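Local coordinates for protein fasciclin I (Drosophila melanogaster, PDB 1O70) that acts as a neural cell adhesion molecule of insects, the piece modelled here being its third and fourth FAS1 domains, at residues G163-D168 against S172-M177; T195-R200 against L266-E271. All coordinates share one frame; numbering follows the deposited sequence.

Contact 1. Residues G163-D168 against S172-M177; sequences GKLESD and SDTYKM. With NAG (2-acetamido-2-deoxy-beta-D-glucopyranose), chain B; SO4 (sulfate ion), chain E.
Tyr175 lays one face of its ring over Glu166, while Leu165 meets its root, closing the corner between two short helices of the fourth FAS1 domain, 161-167 and 172-177. They are consecutive helices joined by a tight loop of four residues, 168-171, and packed at a steep angle: the axes of segments 163-167 and 172-177 approach to 8.6 Å at a crossing angle of -119°. The ring reaches across because its CG stands anti to the backbone N (chi1 165°), beside the carbonyl carbon. Glu166 CA then sits almost exactly over the ring centre, 3.8 Å from the centroid, a CH-pi contact, with CB of the same residue on that face nearer the hydroxyl end. At the root of the ring, Leu165 O comes within 3.2 Å of Tyr175 CB, while Leu165 CB touches Tyr175 CD1 at 3.9 Å. Beyond CB, Leu165 is occupied with Tyr196 and Val198 of strand 193-199. With an alanine at position 175, Glu166 CA is likely to be left without its ring, and the bridging water without the hydroxyl. Glu166 CG lies between the backbone N and the carbonyl carbon (chi1 39°), and the chain then runs extended, its carboxylate nearly perpendicular to the ring. A single water in the plane of the ring joins the two polar ends, donating to Glu166 OE1 at 2.8 Å and lying 2.6 Å from Tyr175 OH.

Contact 2. Residues T195-R200 against L266-E271; sequences TYFVPR and LSIRVE. With SO4 (sulfate ion), chain C.
Phe197 reaches out from strand 193-199 and touches strand 265-273 with the outer end of its ring alone. CE1 lies 4.0 Å from Leu266 CD2, and CZ lies 4.2 Å from Ile268 CD1, both methyls meeting the ring obliquely. With CG anti to its carbonyl carbon (chi1 -64°), the Phe197 ring extends to both methyls, and Ile268 points back at it from the opposite direction, its CG1 lying between backbone N and carbonyl carbon. The backbones stay well apart, 10.9 Å between the CA atoms of Phe197 and Leu266, and no hydrogen bond joins them. Both strands belong to the mixed seven-stranded sheet of the fourth FAS1 domain, where 298-303, 284-295 and 276-281 come between them in strand order, so the side chains meet across the curled sheet. Leu247, Ile279 and His301 also pack against Phe197, and Trp281 against both aliphatic partners. In contrast to this buried cluster, Ser267 and Arg269 are exposed: Arg269 NH1 is 3.0 Å from Glu271 OE2, which sits above the guanidinium plane, a pairing of charges without a directed N-H. Just past strand 193-199, at the N-cap of helix 201-210, Arg200 NE donates to O2 of a sulfate, probably from the crystallisation liquor, at 2.9 Å.

In the fold
Contact 2 holds strand 193-199 of the fourth FAS1 domain, and the helices of contact 1 pack against that strand. Contact 2 is wholly buried and purely apolar across its two segments, a few methyl and ring carbons meeting between strands that are not neighbours in the sheet. Contact 1 is only partly buried, buries nearly three times the surface, and mixes ring packing with a water-bridged polar rim. Their centres are about 17 Å apart, yet they touch directly: Thr174 OG1 probably hydrogen-bonds to Pro199 O at 2.9 Å, and Leu165 CD1 packs on Tyr196 CE1 at 3.7 Å. At contact 1 a glycan sugar, probably the one carried by Asn132 of the third FAS1 domain, donates from O6 to Ser167 O.

Contact 1. Residues G163-D168 against S172-M177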
ATOM      1  N   GLY A 163       0.359 -12.234  -3.509  1.00 30.62           N
ATOM      2  CA  GLY A 163       1.523 -12.263  -2.644  1.00 29.06           C
ATOM      3  C   GLY A 163       1.391 -11.255  -1.530  1.00 30.41           C
ATOM      4  O   GLY A 163       1.787 -11.509  -0.389  1.00 30.75           O
ATOM      5  N   LYS A 164       0.815 -10.107  -1.876  1.00 29.24           N
ATOM      6  CA  LYS A 164       0.602  -9.016  -0.943  1.00 27.90           C
ATOM      7  C   LYS A 164      -0.462  -9.402   0.069  1.00 29.09           C
ATOM      8  O   LYS A 164      -0.270  -9.243   1.275  1.00 29.07           O
ATOM      9  CB  LYS A 164       0.144  -7.773  -1.703  1.00 27.49           C
ATOM     10  CG  LYS A 164       0.848  -6.489  -1.307  1.00 29.39           C
ATOM     11  CD  LYS A 164       0.715  -6.180   0.162  1.00 29.93           C
ATOM     12  CE  LYS A 164       1.610  -5.021   0.563  1.00 32.27           C
ATOM     13  NZ  LYS A 164       3.042  -5.356   0.415  1.00 30.94           N
ATOM     14  N   LEU A 165      -1.586  -9.910  -0.428  1.00 30.25           N
ATOM     15  CA  LEU A 165      -2.692 -10.320   0.436  1.00 30.98           C
ATOM     16  C   LEU A 165      -2.310 -11.308   1.522  1.00 30.48           C
ATOM     17  O   LEU A 165      -2.880 -11.276   2.609  1.00 31.46           O
ATOM     18  CB  LEU A 165      -3.826 -10.931  -0.381  1.00 31.37           C
ATOM     19  CG  LEU A 165      -4.768 -10.024  -1.172  1.00 31.68           C
ATOM     20  CD1 LEU A 165      -5.619 -10.916  -2.059  1.00 33.57           C
ATOM     21  CD2 LEU A 165      -5.636  -9.190  -0.227  1.00 29.51           C
ATOM     22  N   GLU A 166      -1.369 -12.196   1.246  1.00 31.22           N
ATOM     23  CA  GLU A 166      -0.994 -13.158   2.275  1.00 32.50           C
ATOM     24  C   GLU A 166       0.080 -12.631   3.207  1.00 29.72           C
ATOM     25  O   GLU A 166       0.207 -13.111   4.326  1.00 28.70           O
ATOM     26  CB  GLU A 166      -0.560 -14.477   1.639  1.00 35.99           C
ATOM     27  CG  GLU A 166       0.249 -14.305   0.393  1.00 43.51           C
ATOM     28  CD  GLU A 166       0.558 -15.634  -0.274  1.00 48.00           C
ATOM     29  OE1 GLU A 166      -0.357 -16.488  -0.360  1.00 50.11           O
ATOM     30  OE2 GLU A 166       1.712 -15.815  -0.728  1.00 49.52           O
ATOM     31  N   SER A 167       0.824 -11.622   2.762  1.00 28.74           N
ATOM     32  CA  SER A 167       1.879 -11.054   3.589  1.00 30.03           C
ATOM     33  C   SER A 167       1.533  -9.776   4.376  1.00 30.57           C
ATOM     34  O   SER A 167       2.319  -9.348   5.222  1.00 33.72           O
ATOM     35  CB  SER A 167       3.141 -10.824   2.743  1.00 28.10           C
ATOM     36  OG  SER A 167       2.913  -9.936   1.677  1.00 31.19           O
ATOM     37  N   ASP A 168       0.372  -9.179   4.115  1.00 29.43           N
ATOM     38  CA  ASP A 168      -0.049  -7.945   4.793  1.00 29.20           C
ATOM     39  C   ASP A 168      -1.083  -8.232   5.890  1.00 30.79           C
ATOM     40  O   ASP A 168      -2.245  -8.541   5.599  1.00 31.57           O
ATOM     41  CB  ASP A 168      -0.653  -6.972   3.774  1.00 28.21           C
ATOM     42  CG  ASP A 168      -0.744  -5.541   4.299  1.00 29.21           C
ATOM     43  OD1 ASP A 168      -1.082  -5.338   5.489  1.00 29.30           O
ATOM     44  OD2 ASP A 168      -0.498  -4.605   3.507  1.00 28.21           O
ATOM     45  N   SER A 172      -5.500  -9.463   6.253  1.00 26.03           N
ATOM     46  CA  SER A 172      -5.765 -10.825   6.721  1.00 25.33           C
ATOM     47  C   SER A 172      -7.202 -11.342   6.568  1.00 26.74           C
ATOM     48  O   SER A 172      -7.398 -12.493   6.157  1.00 26.18           O
ATOM     49  CB  SER A 172      -5.321 -10.979   8.182  1.00 23.03           C
ATOM     50  OG  SER A 172      -6.381 -10.707   9.093  1.00 28.60           O
ATOM     51  N   ASP A 173      -8.198 -10.512   6.883  1.00 25.91           N
ATOM     52  CA  ASP A 173      -9.588 -10.943   6.753  1.00 26.08           C
ATOM     53  C   ASP A 173      -9.978 -11.139   5.293  1.00 27.62           C
ATOM     54  O   ASP A 173     -10.479 -12.197   4.902  1.00 29.91           O
ATOM     55  CB  ASP A 173     -10.535  -9.933   7.411  1.00 26.09           C
ATOM     56  CG  ASP A 173     -10.572 -10.065   8.920  1.00 25.08           C
ATOM     57  OD1 ASP A 173     -10.007 -11.030   9.444  1.00 28.66           O
ATOM     58  OD2 ASP A 173     -11.166  -9.209   9.595  1.00 28.78           O
ATOM     59  N   THR A 174      -9.749 -10.113   4.483  1.00 26.03           N
ATOM     60  CA  THR A 174     -10.077 -10.221   3.076  1.00 25.43           C
ATOM     61  C   THR A 174      -9.305 -11.380   2.436  1.00 26.98           C
ATOM     62  O   THR A 174      -9.840 -12.084   1.580  1.00 25.42           O
ATOM     63  CB  THR A 174      -9.783  -8.905   2.318  1.00 22.72           C
ATOM     64  OG1 THR A 174     -10.739  -7.913   2.704  1.00 23.73           O
ATOM     65  CG2 THR A 174      -9.878  -9.115   0.814  1.00 21.65           C
ATOM     66  N   TYR A 175      -8.068 -11.608   2.868  1.00 28.13           N
ATOM     67  CA  TYR A 175      -7.280 -12.695   2.293  1.00 30.53           C
ATOM     68  C   TYR A 175      -7.856 -14.043   2.701  1.00 32.41           C
ATOM     69  O   TYR A 175      -7.920 -14.977   1.900  1.00 33.05           O
ATOM     70  CB  TYR A 175      -5.817 -12.600   2.737  1.00 29.34           C
ATOM     71  CG  TYR A 175      -5.013 -13.856   2.483  1.00 29.25           C
ATOM     72  CD1 TYR A 175      -4.805 -14.337   1.188  1.00 28.47           C
ATOM     73  CD2 TYR A 175      -4.466 -14.573   3.548  1.00 30.23           C
ATOM     74  CE1 TYR A 175      -4.068 -15.503   0.964  1.00 29.72           C
ATOM     75  CE2 TYR A 175      -3.733 -15.734   3.343  1.00 30.45           C
ATOM     76  CZ  TYR A 175      -3.536 -16.196   2.055  1.00 32.17           C
ATOM     77  OH  TYR A 175      -2.806 -17.346   1.872  1.00 33.83           O
ATOM     78  N   LYS A 176      -8.282 -14.141   3.951  1.00 33.55           N
ATOM     79  CA  LYS A 176      -8.856 -15.383   4.440  1.00 36.28           C
ATOM     80  C   LYS A 176     -10.205 -15.688   3.782  1.00 37.09           C
ATOM     81  O   LYS A 176     -10.480 -16.830   3.411  1.00 38.18           O
ATOM     82  CB  LYS A 176      -9.020 -15.324   5.955  1.00 36.71           C
ATOM     83  CG  LYS A 176      -9.718 -16.538   6.512  1.00 43.19           C
ATOM     84  CD  LYS A 176      -9.288 -16.799   7.938  1.00 47.58           C
ATOM     85  CE  LYS A 176      -9.772 -15.723   8.884  1.00 51.12           C
ATOM     86  NZ  LYS A 176      -9.409 -16.086  10.286  1.00 54.91           N
ATOM     87  N   MET A 177     -11.032 -14.661   3.622  1.00 35.68           N
ATOM     88  CA  MET A 177     -12.342 -14.828   3.015  1.00 35.40           C
ATOM     89  C   MET A 177     -12.246 -15.317   1.571  1.00 36.18           C
ATOM     90  O   MET A 177     -13.117 -16.045   1.100  1.00 35.79           O
ATOM     91  CB  MET A 177     -13.105 -13.504   3.058  1.00 34.95           C
ATOM     92  CG  MET A 177     -14.575 -13.620   2.751  1.00 33.24           C
ATOM     93  SD  MET A 177     -15.395 -12.029   3.044  1.00 34.02           S
ATOM     94  CE  MET A 177     -16.279 -11.821   1.575  1.00 35.19           C
TER
HETATM   95  C1  NAG B   1       5.466  -6.517   6.899  1.00 30.49           C
HETATM   96  C2  NAG B   1       4.499  -5.997   7.959  1.00 29.80           C
HETATM   97  C3  NAG B   1       4.721  -6.783   9.255  1.00 31.99           C
HETATM   98  C4  NAG B   1       4.592  -8.298   9.006  1.00 33.32           C
HETATM   99  C5  NAG B   1       5.512  -8.704   7.837  1.00 33.84           C
HETATM  100  C6  NAG B   1       5.395 -10.154   7.423  1.00 32.77           C
HETATM  101  C7  NAG B   1       3.796  -3.693   7.952  1.00 31.49           C
HETATM  102  C8  NAG B   1       4.117  -2.241   8.279  1.00 28.91           C
HETATM  103  N2  NAG B   1       4.743  -4.591   8.201  1.00 31.86           N
HETATM  104  O3  NAG B   1       3.815  -6.349  10.255  1.00 28.73           O
HETATM  105  O4  NAG B   1       5.001  -9.010  10.191  1.00 38.19           O
HETATM  106  O5  NAG B   1       5.228  -7.907   6.670  1.00 31.45           O
HETATM  107  O6  NAG B   1       4.039 -10.503   7.188  1.00 37.64           O
HETATM  108  O7  NAG B   1       2.706  -3.992   7.476  1.00 30.72           O
HETATM  109  S   SO4 E1628     -11.992 -13.317  11.382  1.00 97.20           S
HETATM  110  O1  SO4 E1628     -11.439 -14.535  12.017  1.00 96.54           O
HETATM  111  O2  SO4 E1628     -11.660 -13.318   9.942  1.00 95.72           O
HETATM  112  O3  SO4 E1628     -13.462 -13.296  11.553  1.00 95.38           O
HETATM  113  O4  SO4 E1628     -11.402 -12.119  12.019  1.00 96.03           O
HETATM  114  O   HOH W   1      -2.638 -18.127  -0.577  1.00 38.62           O

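Contact 2. Residues T195-R200 against L266-E271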
ATOM      1  N   THR A 195      -7.182  -4.688 -10.080  1.00 30.15           N
ATOM      2  CA  THR A 195      -7.331  -3.504  -9.248  1.00 30.06           C
ATOM      3  C   THR A 195      -8.279  -3.998  -8.160  1.00 30.83           C
ATOM      4  O   THR A 195      -9.501  -3.995  -8.330  1.00 32.98           O
ATOM      5  CB  THR A 195      -7.958  -2.350 -10.023  1.00 29.58           C
ATOM      6  OG1 THR A 195      -7.057  -1.937 -11.056  1.00 33.19           O
ATOM      7  CG2 THR A 195      -8.219  -1.181  -9.110  1.00 29.49           C
ATOM      8  N   TYR A 196      -7.701  -4.443  -7.048  1.00 28.03           N
ATOM      9  CA  TYR A 196      -8.470  -4.997  -5.940  1.00 27.43           C
ATOM     10  C   TYR A 196      -8.726  -3.986  -4.821  1.00 27.12           C
ATOM     11  O   TYR A 196      -7.786  -3.479  -4.199  1.00 27.70           O
ATOM     12  CB  TYR A 196      -7.727  -6.225  -5.384  1.00 24.46           C
ATOM     13  CG  TYR A 196      -8.566  -7.222  -4.597  1.00 24.33           C
ATOM     14  CD1 TYR A 196      -7.959  -8.304  -3.955  1.00 23.98           C
ATOM     15  CD2 TYR A 196      -9.951  -7.082  -4.473  1.00 24.60           C
ATOM     16  CE1 TYR A 196      -8.694  -9.216  -3.202  1.00 23.73           C
ATOM     17  CE2 TYR A 196     -10.704  -7.993  -3.726  1.00 24.84           C
ATOM     18  CZ  TYR A 196     -10.069  -9.058  -3.087  1.00 26.17           C
ATOM     19  OH  TYR A 196     -10.803  -9.934  -2.311  1.00 26.22           O
ATOM     20  N   PHE A 197     -10.002  -3.687  -4.587  1.00 26.57           N
ATOM     21  CA  PHE A 197     -10.385  -2.775  -3.523  1.00 27.01           C
ATOM     22  C   PHE A 197     -10.554  -3.673  -2.317  1.00 27.06           C
ATOM     23  O   PHE A 197     -11.586  -4.323  -2.149  1.00 28.06           O
ATOM     24  CB  PHE A 197     -11.697  -2.054  -3.844  1.00 27.35           C
ATOM     25  CG  PHE A 197     -11.613  -1.163  -5.038  1.00 26.53           C
ATOM     26  CD1 PHE A 197     -11.748  -1.695  -6.313  1.00 27.33           C
ATOM     27  CD2 PHE A 197     -11.313   0.191  -4.896  1.00 28.06           C
ATOM     28  CE1 PHE A 197     -11.582  -0.902  -7.440  1.00 27.89           C
ATOM     29  CE2 PHE A 197     -11.142   1.003  -6.017  1.00 27.76           C
ATOM     30  CZ  PHE A 197     -11.274   0.454  -7.295  1.00 28.64           C
ATOM     31  N   VAL A 198      -9.515  -3.705  -1.488  1.00 25.50           N
ATOM     32  CA  VAL A 198      -9.476  -4.558  -0.311  1.00 24.90           C
ATOM     33  C   VAL A 198      -9.897  -3.951   1.020  1.00 25.52           C
ATOM     34  O   VAL A 198      -9.243  -3.050   1.535  1.00 25.63           O
ATOM     35  CB  VAL A 198      -8.065  -5.117  -0.092  1.00 23.10           C
ATOM     36  CG1 VAL A 198      -8.053  -5.992   1.129  1.00 19.19           C
ATOM     37  CG2 VAL A 198      -7.611  -5.886  -1.318  1.00 20.31           C
ATOM     38  N   PRO A 199     -11.002  -4.440   1.600  1.00 24.75           N
ATOM     39  CA  PRO A 199     -11.418  -3.886   2.891  1.00 25.27           C
ATOM     40  C   PRO A 199     -10.378  -4.320   3.945  1.00 26.11           C
ATOM     41  O   PRO A 199      -9.943  -5.470   3.954  1.00 24.94           O
ATOM     42  CB  PRO A 199     -12.780  -4.539   3.124  1.00 22.23           C
ATOM     43  CG  PRO A 199     -13.296  -4.774   1.715  1.00 24.65           C
ATOM     44  CD  PRO A 199     -12.061  -5.289   1.021  1.00 25.08           C
ATOM     45  N   ARG A 200      -9.965  -3.403   4.816  1.00 26.24           N
ATOM     46  CA  ARG A 200      -8.988  -3.725   5.849  1.00 26.70           C
ATOM     47  C   ARG A 200      -9.687  -4.522   6.946  1.00 27.39           C
ATOM     48  O   ARG A 200     -10.914  -4.575   6.985  1.00 26.16           O
ATOM     49  CB  ARG A 200      -8.411  -2.447   6.449  1.00 26.81           C
ATOM     50  CG  ARG A 200      -9.472  -1.580   7.085  1.00 29.18           C
ATOM     51  CD  ARG A 200      -8.939  -0.220   7.465  1.00 28.53           C
ATOM     52  NE  ARG A 200      -7.886  -0.314   8.463  1.00 29.94           N
ATOM     53  CZ  ARG A 200      -7.439   0.719   9.172  1.00 31.45           C
ATOM     54  NH1 ARG A 200      -7.960   1.930   8.986  1.00 32.88           N
ATOM     55  NH2 ARG A 200      -6.475   0.544  10.066  1.00 29.75           N
ATOM     56  N   LEU A 266     -18.296  -2.585 -12.180  1.00 47.84           N
ATOM     57  CA  LEU A 266     -18.325  -1.807 -10.951  1.00 45.39           C
ATOM     58  C   LEU A 266     -18.499  -0.341 -11.312  1.00 44.65           C
ATOM     59  O   LEU A 266     -17.730   0.220 -12.100  1.00 43.61           O
ATOM     60  CB  LEU A 266     -17.019  -1.988 -10.166  1.00 43.64           C
ATOM     61  CG  LEU A 266     -16.907  -1.243  -8.831  1.00 43.56           C
ATOM     62  CD1 LEU A 266     -17.937  -1.789  -7.846  1.00 42.59           C
ATOM     63  CD2 LEU A 266     -15.508  -1.408  -8.266  1.00 44.17           C
ATOM     64  N   SER A 267     -19.519   0.280 -10.743  1.00 44.19           N
ATOM     65  CA  SER A 267     -19.772   1.684 -11.010  1.00 44.69           C
ATOM     66  C   SER A 267     -19.572   2.439  -9.702  1.00 44.25           C
ATOM     67  O   SER A 267     -20.321   2.260  -8.743  1.00 44.02           O
ATOM     68  CB  SER A 267     -21.203   1.870 -11.518  1.00 45.67           C
ATOM     69  OG  SER A 267     -21.341   3.090 -12.227  1.00 49.74           O
ATOM     70  N   ILE A 268     -18.544   3.267  -9.661  1.00 42.68           N
ATOM     71  CA  ILE A 268     -18.261   4.036  -8.468  1.00 43.09           C
ATOM     72  C   ILE A 268     -17.839   5.423  -8.887  1.00 44.11           C
ATOM     73  O   ILE A 268     -17.744   5.721 -10.076  1.00 44.63           O
ATOM     74  CB  ILE A 268     -17.103   3.420  -7.666  1.00 43.33           C
ATOM     75  CG1 ILE A 268     -15.854   3.360  -8.550  1.00 42.89           C
ATOM     76  CG2 ILE A 268     -17.491   2.046  -7.150  1.00 42.60           C
ATOM     77  CD1 ILE A 268     -14.614   2.891  -7.840  1.00 45.06           C
ATOM     78  N   ARG A 269     -17.586   6.273  -7.903  1.00 44.53           N
ATOM     79  CA  ARG A 269     -17.130   7.618  -8.177  1.00 44.45           C
ATOM     80  C   ARG A 269     -16.074   7.906  -7.125  1.00 42.76           C
ATOM     81  O   ARG A 269     -16.266   7.580  -5.955  1.00 43.53           O
ATOM     82  CB  ARG A 269     -18.283   8.600  -8.062  1.00 49.04           C
ATOM     83  CG  ARG A 269     -17.929   9.959  -8.582  1.00 56.32           C
ATOM     84  CD  ARG A 269     -18.958  10.978  -8.183  1.00 62.31           C
ATOM     85  NE  ARG A 269     -18.480  12.317  -8.494  1.00 69.35           N
ATOM     86  CZ  ARG A 269     -19.067  13.433  -8.076  1.00 73.76           C
ATOM     87  NH1 ARG A 269     -20.163  13.369  -7.323  1.00 75.60           N
ATOM     88  NH2 ARG A 269     -18.566  14.615  -8.418  1.00 76.07           N
ATOM     89  N   VAL A 270     -14.954   8.492  -7.535  1.00 40.30           N
ATOM     90  CA  VAL A 270     -13.867   8.791  -6.606  1.00 38.86           C
ATOM     91  C   VAL A 270     -13.596  10.289  -6.503  1.00 39.84           C
ATOM     92  O   VAL A 270     -13.568  10.981  -7.517  1.00 41.46           O
ATOM     93  CB  VAL A 270     -12.559   8.091  -7.044  1.00 37.25           C
ATOM     94  CG1 VAL A 270     -11.469   8.327  -6.005  1.00 35.83           C
ATOM     95  CG2 VAL A 270     -12.800   6.602  -7.248  1.00 34.17           C
ATOM     96  N   GLU A 271     -13.383  10.787  -5.285  1.00 40.87           N
ATOM     97  CA  GLU A 271     -13.121  12.213  -5.084  1.00 42.58           C
ATOM     98  C   GLU A 271     -11.964  12.475  -4.121  1.00 43.20           C
ATOM     99  O   GLU A 271     -11.573  11.594  -3.360  1.00 42.24           O
ATOM    100  CB  GLU A 271     -14.372  12.909  -4.537  1.00 42.49           C
ATOM    101  CG  GLU A 271     -15.643  12.611  -5.312  1.00 44.82           C
ATOM    102  CD  GLU A 271     -16.884  13.193  -4.653  1.00 47.05           C
ATOM    103  OE1 GLU A 271     -16.889  13.351  -3.405  1.00 46.94           O
ATOM    104  OE2 GLU A 271     -17.867  13.469  -5.379  1.00 46.84           O
TER
HETATM  105  S   SO4 C1626      -6.482  -2.995  10.767  1.00 39.08           S
HETATM  106  O1  SO4 C1626      -5.354  -3.815  10.340  1.00 43.20           O
HETATM  107  O2  SO4 C1626      -7.453  -2.910   9.664  1.00 38.96           O
HETATM  108  O3  SO4 C1626      -7.142  -3.587  11.940  1.00 39.30           O
HETATM  109  O4  SO4 C1626      -5.988  -1.645  11.103  1.00 44.77           O